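Local coordinates for protein 3-methylornithine synthase (Methanosarcina barkeri, PDB 3T7V) that catalyses the radical SAM isomerization of L-lysine to (3R)-3-methyl-D-ornithine, a step in pyrrolysine biosynthesis, using a [4Fe-4S] cluster and S-adenosylmethionine, at residues 206-211 with 234-239; 171-176 with 220-225; 256-261 with 287-292. All blocks are in the same frame, centred on the assembly; numbering follows the deposited sequence.

Interaction 1 of 3, residues 206-211 with 234-239. With SAM (S-adenosylmethionine), chain C; MD0 (5-amino-D-isoleucine), chain D.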
loop_
_atom_site.group_PDB
_atom_site.type_symbol
_atom_site.label_atom_id
_atom_site.label_comp_id
_atom_site.label_asym_id
_atom_site.label_seq_id
_atom_site.Cartn_x
_atom_site.Cartn_y
_atom_site.Cartn_z
ATOM N N ASP A 206 -6.789 -2.920 -0.543
ATOM C CA ASP A 206 -6.563 -3.503 -1.879
ATOM C C ASP A 206 -5.699 -2.564 -2.644
ATOM O O ASP A 206 -5.501 -1.391 -2.262
ATOM C CB ASP A 206 -7.921 -3.700 -2.579
ATOM C CG ASP A 206 -7.910 -4.721 -3.742
ATOM O OD1 ASP A 206 -6.828 -5.318 -4.062
ATOM O OD2 ASP A 206 -9.059 -4.964 -4.255
ATOM N N GLY A 207 -5.128 -3.082 -3.737
ATOM C CA GLY A 207 -4.172 -2.279 -4.485
ATOM C C GLY A 207 -4.027 -2.793 -5.889
ATOM O O GLY A 207 -4.158 -3.985 -6.144
ATOM N N ILE A 208 -3.694 -1.863 -6.757
ATOM C CA ILE A 208 -3.344 -2.188 -8.156
ATOM C C ILE A 208 -1.990 -1.695 -8.562
ATOM O O ILE A 208 -1.409 -0.790 -7.915
ATOM C CB ILE A 208 -4.482 -1.743 -9.039
ATOM C CG1 ILE A 208 -4.540 -0.249 -9.008
ATOM C CG2 ILE A 208 -5.755 -2.595 -8.695
ATOM C CD1 ILE A 208 -5.711 0.335 -9.906
ATOM N N LEU A 209 -1.384 -2.369 -9.535
ATOM C CA LEU A 209 -0.135 -1.966 -10.099
ATOM C C LEU A 209 -0.377 -1.254 -11.392
ATOM O O LEU A 209 -1.238 -1.658 -12.179
ATOM C CB LEU A 209 0.675 -3.192 -10.367
ATOM C CG LEU A 209 1.530 -3.780 -9.386
ATOM C CD1 LEU A 209 2.347 -4.941 -10.041
ATOM C CD2 LEU A 209 2.584 -2.789 -8.918
ATOM N N THR A 210 0.364 -0.166 -11.635
ATOM C CA THR A 210 0.312 0.507 -12.931
ATOM C C THR A 210 1.671 0.485 -13.530
ATOM O O THR A 210 2.635 0.289 -12.835
ATOM C CB THR A 210 -0.295 1.939 -12.844
ATOM O OG1 THR A 210 -0.548 2.374 -14.192
ATOM C CG2 THR A 210 0.601 2.935 -12.191
ATOM N N GLY A 211 1.750 0.673 -14.846
ATOM C CA GLY A 211 3.044 0.610 -15.521
ATOM C C GLY A 211 3.481 -0.785 -15.829
ATOM O O GLY A 211 4.670 -1.028 -16.027
ATOM N N VAL A 234 -7.293 1.970 -0.429
ATOM C CA VAL A 234 -7.050 1.559 -1.840
ATOM C C VAL A 234 -5.774 2.237 -2.269
ATOM O O VAL A 234 -5.511 3.421 -1.977
ATOM C CB VAL A 234 -8.193 1.996 -2.809
ATOM C CG1 VAL A 234 -9.452 1.136 -2.492
ATOM C CG2 VAL A 234 -8.517 3.462 -2.629
ATOM N N ARG A 235 -4.971 1.477 -2.989
ATOM C CA ARG A 235 -3.695 2.016 -3.467
ATOM C C ARG A 235 -3.400 1.719 -4.907
ATOM O O ARG A 235 -3.938 0.763 -5.514
ATOM C CB ARG A 235 -2.551 1.595 -2.573
ATOM C CG ARG A 235 -2.052 0.278 -2.820
ATOM C CD ARG A 235 -0.570 0.067 -2.337
ATOM N NE ARG A 235 -0.454 0.321 -0.884
ATOM C CZ ARG A 235 0.694 0.612 -0.278
ATOM N NH1 ARG A 235 1.831 0.725 -0.998
ATOM N NH2 ARG A 235 0.692 0.845 1.023
ATOM N N VAL A 236 -2.503 2.533 -5.438
ATOM C CA VAL A 236 -1.871 2.210 -6.735
ATOM C C VAL A 236 -0.372 2.373 -6.554
ATOM O O VAL A 236 0.082 3.322 -5.885
ATOM C CB VAL A 236 -2.481 3.068 -7.871
ATOM C CG1 VAL A 236 -2.415 4.549 -7.430
ATOM C CG2 VAL A 236 -1.714 2.839 -9.162
ATOM N N MET A 237 0.395 1.439 -7.089
ATOM C CA MET A 237 1.852 1.569 -7.143
ATOM C C MET A 237 2.368 1.542 -8.549
ATOM O O MET A 237 1.879 0.711 -9.360
ATOM C CB MET A 237 2.474 0.428 -6.346
ATOM C CG MET A 237 1.946 0.440 -4.917
ATOM S SD MET A 237 2.798 -0.746 -3.928
ATOM C CE MET A 237 4.602 -0.371 -3.833
ATOM N N THR A 238 3.324 2.420 -8.837
ATOM C CA THR A 238 4.049 2.278 -10.114
ATOM C C THR A 238 4.936 1.040 -10.106
ATOM O O THR A 238 5.736 0.872 -9.136
ATOM C CB THR A 238 5.027 3.490 -10.276
ATOM O OG1 THR A 238 4.216 4.696 -10.175
ATOM C CG2 THR A 238 5.775 3.431 -11.611
ATOM N N PHE A 239 4.853 0.198 -11.138
ATOM C CA PHE A 239 5.774 -0.942 -11.252
ATOM C C PHE A 239 7.180 -0.441 -11.518
ATOM O O PHE A 239 7.450 0.267 -12.491
ATOM C CB PHE A 239 5.265 -1.821 -12.398
ATOM C CG PHE A 239 6.188 -2.935 -12.752
ATOM C CD1 PHE A 239 6.785 -3.739 -11.762
ATOM C CD2 PHE A 239 6.551 -3.098 -14.060
ATOM C CE1 PHE A 239 7.676 -4.742 -12.134
ATOM C CE2 PHE A 239 7.462 -4.099 -14.402
ATOM C CZ PHE A 239 7.987 -4.925 -13.423
HETATM N N SAM C . 4.023 -11.297 -0.084
HETATM C CA SAM C . 2.832 -10.670 0.251
HETATM C C SAM C . 1.954 -10.352 -0.892
HETATM O O SAM C . 2.347 -10.565 -2.057
HETATM O OXT SAM C . 0.761 -9.975 -0.619
HETATM C CB SAM C . 3.000 -9.359 0.580
HETATM C CG SAM C . 3.927 -8.472 -0.147
HETATM S SD SAM C . 3.105 -6.935 -0.748
HETATM C CE SAM C . 3.971 -5.702 0.186
HETATM C "C5'" SAM C . 3.866 -6.745 -2.346
HETATM C "C4'" SAM C . 3.110 -6.035 -3.192
HETATM O "O4'" SAM C . 4.305 -5.033 -3.311
HETATM C "C3'" SAM C . 2.686 -6.632 -4.300
HETATM O "O3'" SAM C . 1.328 -6.668 -3.840
HETATM C "C2'" SAM C . 2.849 -5.350 -5.128
HETATM O "O2'" SAM C . 1.623 -4.553 -5.228
HETATM C "C1'" SAM C . 4.018 -4.496 -4.606
HETATM N N9 SAM C . 5.257 -4.778 -5.420
HETATM C C8 SAM C . 6.041 -5.897 -5.475
HETATM N N7 SAM C . 6.999 -5.715 -6.372
HETATM C C5 SAM C . 6.842 -4.453 -6.898
HETATM C C6 SAM C . 7.504 -3.760 -7.922
HETATM N N6 SAM C . 8.535 -4.276 -8.594
HETATM N N1 SAM C . 7.128 -2.499 -8.185
HETATM C C2 SAM C . 6.071 -1.920 -7.542
HETATM N N3 SAM C . 5.336 -2.602 -6.630
HETATM C C4 SAM C . 5.755 -3.866 -6.304
HETATM C C MD0 D . 4.515 0.335 0.908
HETATM N N MD0 D . 6.689 -0.742 0.836
HETATM O O MD0 D . 3.590 0.750 1.637
HETATM C CA MD0 D . 5.330 -0.833 1.359
HETATM C CB MD0 D . 4.668 -2.168 0.901
HETATM C CD MD0 D . 2.782 -3.746 1.702
HETATM N NE MD0 D . 1.532 -3.777 2.451
HETATM C CG MD0 D . 3.309 -2.315 1.645
HETATM C CG2 MD0 D . 4.439 -2.271 -0.629
HETATM O OXT MD0 D . 4.797 0.848 -0.182
HETATM O O HOH W 1 6.669 0.696 -15.087
#
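Arg235 lays its CG over the backbone of Gly207, 3.7 Å from Gly207 CA, where any side chain on that glycine would collide with it. With CG wedged between the backbone N and the carbonyl carbon (chi1 81°) and a bend at chi3, the chain carries its guanidinium to the carboxylate of 5-amino-D-isoleucine: NH1 gives a hydrogen bond to OXT (3.1 Å) and NH2 one to O (3.0 Å). Glu205 salt-bridges Arg235 NE. An alanine here is likely to leave the ligand carboxylate without its paired N-H donors and Glu205 without its cation. On the same face Met237 sets CE 3.7 Å from both the ligand's CG2 and N3 of S-adenosylmethionine, and Leu209 CD2 comes within 3.6 Å of that N3. On the other face Val236 CG2 meets Thr210 CG2 at 3.8 Å, while Thr210 OG1 bonds to Leu256 O. Five parallel-sheet bonds join the backbones, the last from Phe239 N to Thr210 O (2.8 Å); a water bridges the carbonyls of Gly211 and Phe239. The two strands are neighbours in the radical SAM barrel, linked by helix 216-228 as a beta-alpha-beta unit; that helix covers Ile208, while helix 258-268 covers Val236.

Interaction 2 of 3, residues 171-176 with 220-225; sequences ETYDTE and ILSLRG. With SAM (S-adenosylmethionine), chain C.
Ser222 OG takes the backbone N-H of Tyr173 in a nearly straight hydrogen bond (2.9 Å, 165° at the hydrogen) and shares a water with Thr172 OG1, 2.8 Å from Ser222 OG and 2.7 Å from Thr172 OG1. Thr172 OG1 accepts from Asp174 N at 3.0 Å as well as meeting the water, closing an ST turn; its position anti to the backbone N (chi1 178°) brings it beside the carbonyl carbon and round to that N-H. The Tyr173 ring lies against the helix backbone at Gly225. Gly225 CA stands 3.7 Å from the ring centroid and 14° off its normal, a CH-pi contact over the face. A CB at Gly225 would run into Tyr173 CG, so the close fit depends on the bare backbone. Tyr173 OH is hydrogen-bonded to Asp206 OD2 of strand 203-210. Leu221 CD1 touches Asp174 CA at 4.1 Å, and Asp174 N-caps helix 175-181 through a weak bond to Glu176 N, while its OD2 is hydrogen-bonded to Ser218 of helix 216-228. At the start of the loop, Glu171 accepts from both ribose hydroxyls of S-adenosylmethionine, O2' to OE1 (2.7 Å) and O3' to OE2. Serine, water and ring face hold the chain next to Glu171, whose carboxylate is also salt-bridged to Arg182, consistent with a settled position for the ribose-binding group.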
loop_
_atom_site.group_PDB
_atom_site.type_symbol
_atom_site.label_atom_id
_atom_site.label_comp_id
_atom_site.label_asym_id
_atom_site.label_seq_id
_atom_site.Cartn_x
_atom_site.Cartn_y
_atom_site.Cartn_z
ATOM N N GLU A 171 -3.494 -6.484 -7.421
ATOM C CA GLU A 171 -2.567 -6.065 -8.547
ATOM C C GLU A 171 -3.338 -5.638 -9.799
ATOM O O GLU A 171 -3.111 -4.563 -10.365
ATOM C CB GLU A 171 -1.519 -7.080 -8.994
ATOM C CG GLU A 171 -0.800 -7.842 -7.924
ATOM C CD GLU A 171 -0.228 -6.966 -6.872
ATOM O OE1 GLU A 171 -0.012 -5.708 -7.000
ATOM O OE2 GLU A 171 0.014 -7.524 -5.799
ATOM N N THR A 172 -4.271 -6.481 -10.196
ATOM C CA THR A 172 -5.147 -6.163 -11.341
ATOM C C THR A 172 -6.403 -7.023 -11.204
ATOM O O THR A 172 -6.321 -8.198 -10.814
ATOM C CB THR A 172 -4.421 -6.467 -12.669
ATOM O OG1 THR A 172 -5.294 -6.210 -13.745
ATOM C CG2 THR A 172 -3.936 -7.911 -12.765
ATOM N N TYR A 173 -7.520 -6.513 -11.679
ATOM C CA TYR A 173 -8.709 -7.334 -11.886
ATOM C C TYR A 173 -8.931 -7.778 -13.341
ATOM O O TYR A 173 -9.973 -8.394 -13.658
ATOM C CB TYR A 173 -9.991 -6.590 -11.414
ATOM C CG TYR A 173 -10.055 -6.560 -9.907
ATOM C CD1 TYR A 173 -9.279 -5.661 -9.158
ATOM C CD2 TYR A 173 -10.869 -7.446 -9.248
ATOM C CE1 TYR A 173 -9.287 -5.705 -7.726
ATOM C CE2 TYR A 173 -10.920 -7.476 -7.837
ATOM C CZ TYR A 173 -10.138 -6.612 -7.114
ATOM O OH TYR A 173 -10.168 -6.687 -5.743
ATOM N N ASP A 174 -7.945 -7.499 -14.193
ATOM C CA ASP A 174 -7.976 -7.997 -15.564
ATOM C C ASP A 174 -7.396 -9.402 -15.518
ATOM O O ASP A 174 -6.216 -9.592 -15.211
ATOM C CB ASP A 174 -7.056 -7.043 -16.356
ATOM C CG ASP A 174 -6.834 -7.445 -17.767
ATOM O OD1 ASP A 174 -7.181 -8.567 -18.167
ATOM O OD2 ASP A 174 -6.300 -6.501 -18.507
ATOM N N THR A 175 -8.234 -10.419 -15.748
ATOM C CA THR A 175 -7.811 -11.793 -15.544
ATOM C C THR A 175 -6.659 -12.240 -16.439
ATOM O O THR A 175 -5.703 -12.960 -15.933
ATOM C CB THR A 175 -9.034 -12.728 -15.563
ATOM O OG1 THR A 175 -9.838 -12.410 -16.703
ATOM C CG2 THR A 175 -9.845 -12.391 -14.348
ATOM N N GLU A 176 -6.653 -11.657 -17.650
ATOM C CA GLU A 176 -5.605 -11.951 -18.643
ATOM C C GLU A 176 -4.250 -11.453 -18.110
ATOM O O GLU A 176 -3.185 -12.048 -18.314
ATOM C CB GLU A 176 -5.912 -11.230 -19.980
ATOM C CG GLU A 176 -7.336 -11.324 -20.510
ATOM C CD GLU A 176 -7.615 -12.655 -21.174
ATOM O OE1 GLU A 176 -7.977 -12.661 -22.378
ATOM O OE2 GLU A 176 -7.471 -13.690 -20.486
ATOM N N ILE A 220 -9.517 0.599 -15.831
ATOM C CA ILE A 220 -10.931 0.745 -15.410
ATOM C C ILE A 220 -11.481 -0.527 -14.805
ATOM O O ILE A 220 -12.172 -0.459 -13.783
ATOM C CB ILE A 220 -11.757 1.227 -16.615
ATOM C CG1 ILE A 220 -11.229 2.607 -16.964
ATOM C CG2 ILE A 220 -13.223 1.250 -16.249
ATOM C CD1 ILE A 220 -11.943 3.159 -18.205
ATOM N N LEU A 221 -11.172 -1.698 -15.420
ATOM C CA LEU A 221 -11.626 -2.992 -14.888
ATOM C C LEU A 221 -11.081 -3.128 -13.454
ATOM O O LEU A 221 -11.812 -3.518 -12.548
ATOM C CB LEU A 221 -11.080 -4.155 -15.702
ATOM C CG LEU A 221 -11.616 -4.590 -17.069
ATOM C CD1 LEU A 221 -10.865 -5.854 -17.551
ATOM C CD2 LEU A 221 -13.092 -4.907 -16.819
ATOM N N SER A 222 -9.857 -2.684 -13.239
ATOM C CA SER A 222 -9.277 -2.815 -11.888
ATOM C C SER A 222 -9.842 -1.838 -10.894
ATOM O O SER A 222 -10.100 -2.206 -9.738
ATOM C CB SER A 222 -7.779 -2.665 -11.953
ATOM O OG SER A 222 -7.262 -3.778 -12.658
ATOM N N LEU A 223 -10.099 -0.609 -11.335
ATOM C CA LEU A 223 -10.758 0.354 -10.426
ATOM C C LEU A 223 -12.188 -0.111 -10.028
ATOM O O LEU A 223 -12.571 -0.038 -8.838
ATOM C CB LEU A 223 -10.864 1.767 -11.068
ATOM C CG LEU A 223 -9.445 2.397 -11.257
ATOM C CD1 LEU A 223 -9.557 3.611 -12.211
ATOM C CD2 LEU A 223 -8.870 2.912 -9.924
ATOM N N ARG A 224 -12.964 -0.599 -11.009
ATOM C CA ARG A 224 -14.291 -1.060 -10.723
ATOM C C ARG A 224 -14.202 -2.332 -9.854
ATOM O O ARG A 224 -15.012 -2.515 -8.933
ATOM C CB ARG A 224 -15.068 -1.342 -12.021
ATOM C CG ARG A 224 -15.347 -0.099 -12.846
ATOM C CD ARG A 224 -16.273 0.781 -12.058
ATOM N NE ARG A 224 -16.677 1.893 -12.938
ATOM C CZ ARG A 224 -17.053 3.085 -12.473
ATOM N NH1 ARG A 224 -17.088 3.301 -11.172
ATOM N NH2 ARG A 224 -17.365 4.064 -13.328
ATOM N N GLY A 225 -13.209 -3.211 -10.092
ATOM C CA GLY A 225 -13.030 -4.488 -9.322
ATOM C C GLY A 225 -12.745 -4.155 -7.886
ATOM O O GLY A 225 -13.325 -4.811 -6.969
HETATM N N SAM C . 4.023 -11.297 -0.084
HETATM C CA SAM C . 2.832 -10.670 0.251
HETATM C C SAM C . 1.954 -10.352 -0.892
HETATM O O SAM C . 2.347 -10.565 -2.057
HETATM O OXT SAM C . 0.761 -9.975 -0.619
HETATM C CB SAM C . 3.000 -9.359 0.580
HETATM C CG SAM C . 3.927 -8.472 -0.147
HETATM S SD SAM C . 3.105 -6.935 -0.748
HETATM C CE SAM C . 3.971 -5.702 0.186
HETATM C "C5'" SAM C . 3.866 -6.745 -2.346
HETATM C "C4'" SAM C . 3.110 -6.035 -3.192
HETATM O "O4'" SAM C . 4.305 -5.033 -3.311
HETATM C "C3'" SAM C . 2.686 -6.632 -4.300
HETATM O "O3'" SAM C . 1.328 -6.668 -3.840
HETATM C "C2'" SAM C . 2.849 -5.350 -5.128
HETATM O "O2'" SAM C . 1.623 -4.553 -5.228
HETATM C "C1'" SAM C . 4.018 -4.496 -4.606
HETATM N N9 SAM C . 5.257 -4.778 -5.420
HETATM C C8 SAM C . 6.041 -5.897 -5.475
HETATM N N7 SAM C . 6.999 -5.715 -6.372
HETATM C C5 SAM C . 6.842 -4.453 -6.898
HETATM C C6 SAM C . 7.504 -3.760 -7.922
HETATM N N6 SAM C . 8.535 -4.276 -8.594
HETATM N N1 SAM C . 7.128 -2.499 -8.185
HETATM C C2 SAM C . 6.071 -1.920 -7.542
HETATM N N3 SAM C . 5.336 -2.602 -6.630
HETATM C C4 SAM C . 5.755 -3.866 -6.304
HETATM O O HOH W 2 -5.158 -3.582 -14.505
#

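Interaction 3 of 3, residues 256-261 with 287-292; sequences LSELKI and VLRLNA
Two helices on the outside of the radical SAM barrel meet here, the first turn of helix 258-268 against the C-terminal part of helix 278-291. Their polar link is a salt bridge between Glu258 and Arg289. Arg289 grips the carboxylate side-on with two nitrogens, NE to Glu258 OE2 at 2.8 Å and NH2 to Glu258 OE1 at 2.9 Å, one for each oxygen. The groups are far from coplanar: their planes stand 81° apart, and both nitrogens reach the oxygens from above the carboxylate plane. Glu258 presents its carboxylate on an extended chain, CG anti to the backbone N (chi1 -179°), and the two side chains cross at about a right angle. Neither charge serves this pair alone. Thr238 OG1 shares a hydrogen bond with Glu258 OE1, and Glu281 forms a second salt bridge with Arg289 through NH1, so the guanidinium has two carboxylate partners, which would be expected to favour its charged form; the arginine and the threonine hydroxyl would likewise be expected to stabilise a charged Glu258.

Beside the bridge Leu259 packs against helix 278-291. Its CD2 lies 3.8 Å from Arg289 CG and 3.9 Å from Leu288 CB, packing against the aliphatic part of the arginine chain as well as its neighbour. Farther along, Ala292 brings its CB to 3.5 Å from Leu259 O, and Tyr44 of helix 37-55 covers both Leu259 and Ala292. Ser257, the N-cap of helix 258-268, accepts from Lys260 N through OG (3.2 Å) and starts the turn from which Glu258 and Leu259 project. Here a buried ion pair and a small apolar patch join two successive helices; an outer layer of helices round parallel strands is typical of a TIM-barrel-type fold.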
loop_
_atom_site.group_PDB
_atom_site.type_symbol
_atom_site.label_atom_id
_atom_site.label_comp_id
_atom_site.label_asym_id
_atom_site.label_seq_id
_atom_site.Cartn_x
_atom_site.Cartn_y
_atom_site.Cartn_z
ATOM N N LEU A 256 -0.274 6.201 -18.031
ATOM C CA LEU A 256 -1.090 5.882 -16.845
ATOM C C LEU A 256 -0.285 5.933 -15.559
ATOM O O LEU A 256 0.085 4.893 -14.894
ATOM C CB LEU A 256 -1.858 4.597 -16.934
ATOM C CG LEU A 256 -2.854 4.502 -18.035
ATOM C CD1 LEU A 256 -3.122 3.073 -18.404
ATOM C CD2 LEU A 256 -4.166 5.141 -17.575
ATOM N N SER A 257 -0.094 7.169 -15.158
ATOM C CA SER A 257 0.825 7.415 -14.106
ATOM C C SER A 257 0.113 7.139 -12.792
ATOM O O SER A 257 -1.100 7.308 -12.679
ATOM C CB SER A 257 1.331 8.828 -14.179
ATOM O OG SER A 257 0.330 9.666 -13.678
ATOM N N GLU A 258 0.903 6.782 -11.810
ATOM C CA GLU A 258 0.396 6.614 -10.468
ATOM C C GLU A 258 -0.306 7.921 -9.961
ATOM O O GLU A 258 -1.303 7.835 -9.285
ATOM C CB GLU A 258 1.566 6.202 -9.610
ATOM C CG GLU A 258 1.196 5.957 -8.151
ATOM C CD GLU A 258 2.402 5.695 -7.296
ATOM O OE1 GLU A 258 3.480 5.264 -7.870
ATOM O OE2 GLU A 258 2.293 5.898 -6.049
ATOM N N LEU A 259 0.226 9.123 -10.264
ATOM C CA LEU A 259 -0.422 10.313 -9.738
ATOM C C LEU A 259 -1.822 10.522 -10.258
ATOM O O LEU A 259 -2.734 10.874 -9.529
ATOM C CB LEU A 259 0.419 11.564 -10.031
ATOM C CG LEU A 259 1.910 11.489 -9.657
ATOM C CD1 LEU A 259 2.493 12.854 -10.084
ATOM C CD2 LEU A 259 1.991 11.295 -8.150
ATOM N N LYS A 260 -1.999 10.284 -11.568
ATOM C CA LYS A 260 -3.335 10.357 -12.171
ATOM C C LYS A 260 -4.287 9.357 -11.502
ATOM O O LYS A 260 -5.428 9.650 -11.212
ATOM C CB LYS A 260 -3.198 10.044 -13.701
ATOM C CG LYS A 260 -4.404 10.293 -14.546
ATOM C CD LYS A 260 -3.971 10.720 -16.015
ATOM C CE LYS A 260 -2.940 9.768 -16.519
ATOM N NZ LYS A 260 -2.947 9.854 -18.018
ATOM N N ILE A 261 -3.788 8.145 -11.252
ATOM C CA ILE A 261 -4.688 7.157 -10.718
ATOM C C ILE A 261 -4.993 7.432 -9.251
ATOM O O ILE A 261 -6.085 7.173 -8.784
ATOM C CB ILE A 261 -4.125 5.737 -10.895
ATOM C CG1 ILE A 261 -4.095 5.418 -12.436
ATOM C CG2 ILE A 261 -4.939 4.634 -10.171
ATOM C CD1 ILE A 261 -3.233 4.229 -12.691
ATOM N N VAL A 287 5.521 14.046 -1.793
ATOM C CA VAL A 287 4.910 15.344 -1.997
ATOM C C VAL A 287 3.942 15.297 -3.201
ATOM O O VAL A 287 2.784 15.737 -3.078
ATOM C CB VAL A 287 6.004 16.408 -2.214
ATOM C CG1 VAL A 287 5.353 17.788 -2.445
ATOM C CG2 VAL A 287 6.862 16.461 -0.948
ATOM N N LEU A 288 4.370 14.695 -4.293
ATOM C CA LEU A 288 3.570 14.645 -5.512
ATOM C C LEU A 288 2.295 13.818 -5.261
ATOM O O LEU A 288 1.172 14.112 -5.740
ATOM C CB LEU A 288 4.389 13.986 -6.617
ATOM C CG LEU A 288 5.567 14.832 -7.163
ATOM C CD1 LEU A 288 6.462 14.049 -8.114
ATOM C CD2 LEU A 288 5.006 16.059 -7.850
ATOM N N ARG A 289 2.495 12.743 -4.501
ATOM C CA ARG A 289 1.342 11.787 -4.247
ATOM C C ARG A 289 0.353 12.388 -3.289
ATOM O O ARG A 289 -0.882 12.279 -3.511
ATOM C CB ARG A 289 1.883 10.443 -3.714
ATOM C CG ARG A 289 2.614 9.641 -4.818
ATOM C CD ARG A 289 3.688 8.683 -4.281
ATOM N NE ARG A 289 4.141 7.862 -5.419
ATOM C CZ ARG A 289 5.006 8.265 -6.384
ATOM N NH1 ARG A 289 5.533 9.506 -6.384
ATOM N NH2 ARG A 289 5.286 7.430 -7.392
ATOM N N LEU A 290 0.804 13.042 -2.212
ATOM C CA LEU A 290 -0.136 13.814 -1.375
ATOM C C LEU A 290 -0.850 14.926 -2.147
ATOM O O LEU A 290 -2.102 15.104 -1.995
ATOM C CB LEU A 290 0.555 14.457 -0.146
ATOM C CG LEU A 290 1.134 13.386 0.833
ATOM C CD1 LEU A 290 2.114 14.096 1.790
ATOM C CD2 LEU A 290 -0.013 12.689 1.625
ATOM N N ASN A 291 -0.116 15.621 -3.050
ATOM C CA ASN A 291 -0.786 16.652 -3.853
ATOM C C ASN A 291 -1.667 16.096 -4.936
ATOM O O ASN A 291 -2.397 16.852 -5.559
ATOM C CB ASN A 291 0.282 17.570 -4.436
ATOM C CG ASN A 291 0.849 18.496 -3.387
ATOM O OD1 ASN A 291 0.168 18.815 -2.367
ATOM N ND2 ASN A 291 2.067 18.969 -3.613
ATOM N N ALA A 292 -1.673 14.790 -5.150
ATOM C CA ALA A 292 -2.648 14.151 -6.072
ATOM C C ALA A 292 -3.857 13.573 -5.276
ATOM O O ALA A 292 -4.797 13.059 -5.896
ATOM C CB ALA A 292 -1.988 12.999 -6.826
#

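Interaction 1 is the core contact, two barrel strands whose inner face meets both substrate-site ligand and cofactor; interactions 2 and 3 lie farther out, the former partly buried, the latter buried between helices. Interaction 2 shares helix 216-228 with the beta-alpha-beta unit of interaction 1, and Glu171 N bonds to Gly207 O, tying the cofactor-binding loop to the backbone of strand 203-210. Interaction 3 joins the C-terminal ends of those strands through Leu256 O with Thr210 OG1 and Glu258 OE1 with Thr238 OG1. The chemistry shifts accordingly: regular backbone bonds in the sheet, a serine-water network and ring face at the loop, a two-nitrogen salt bridge between helices.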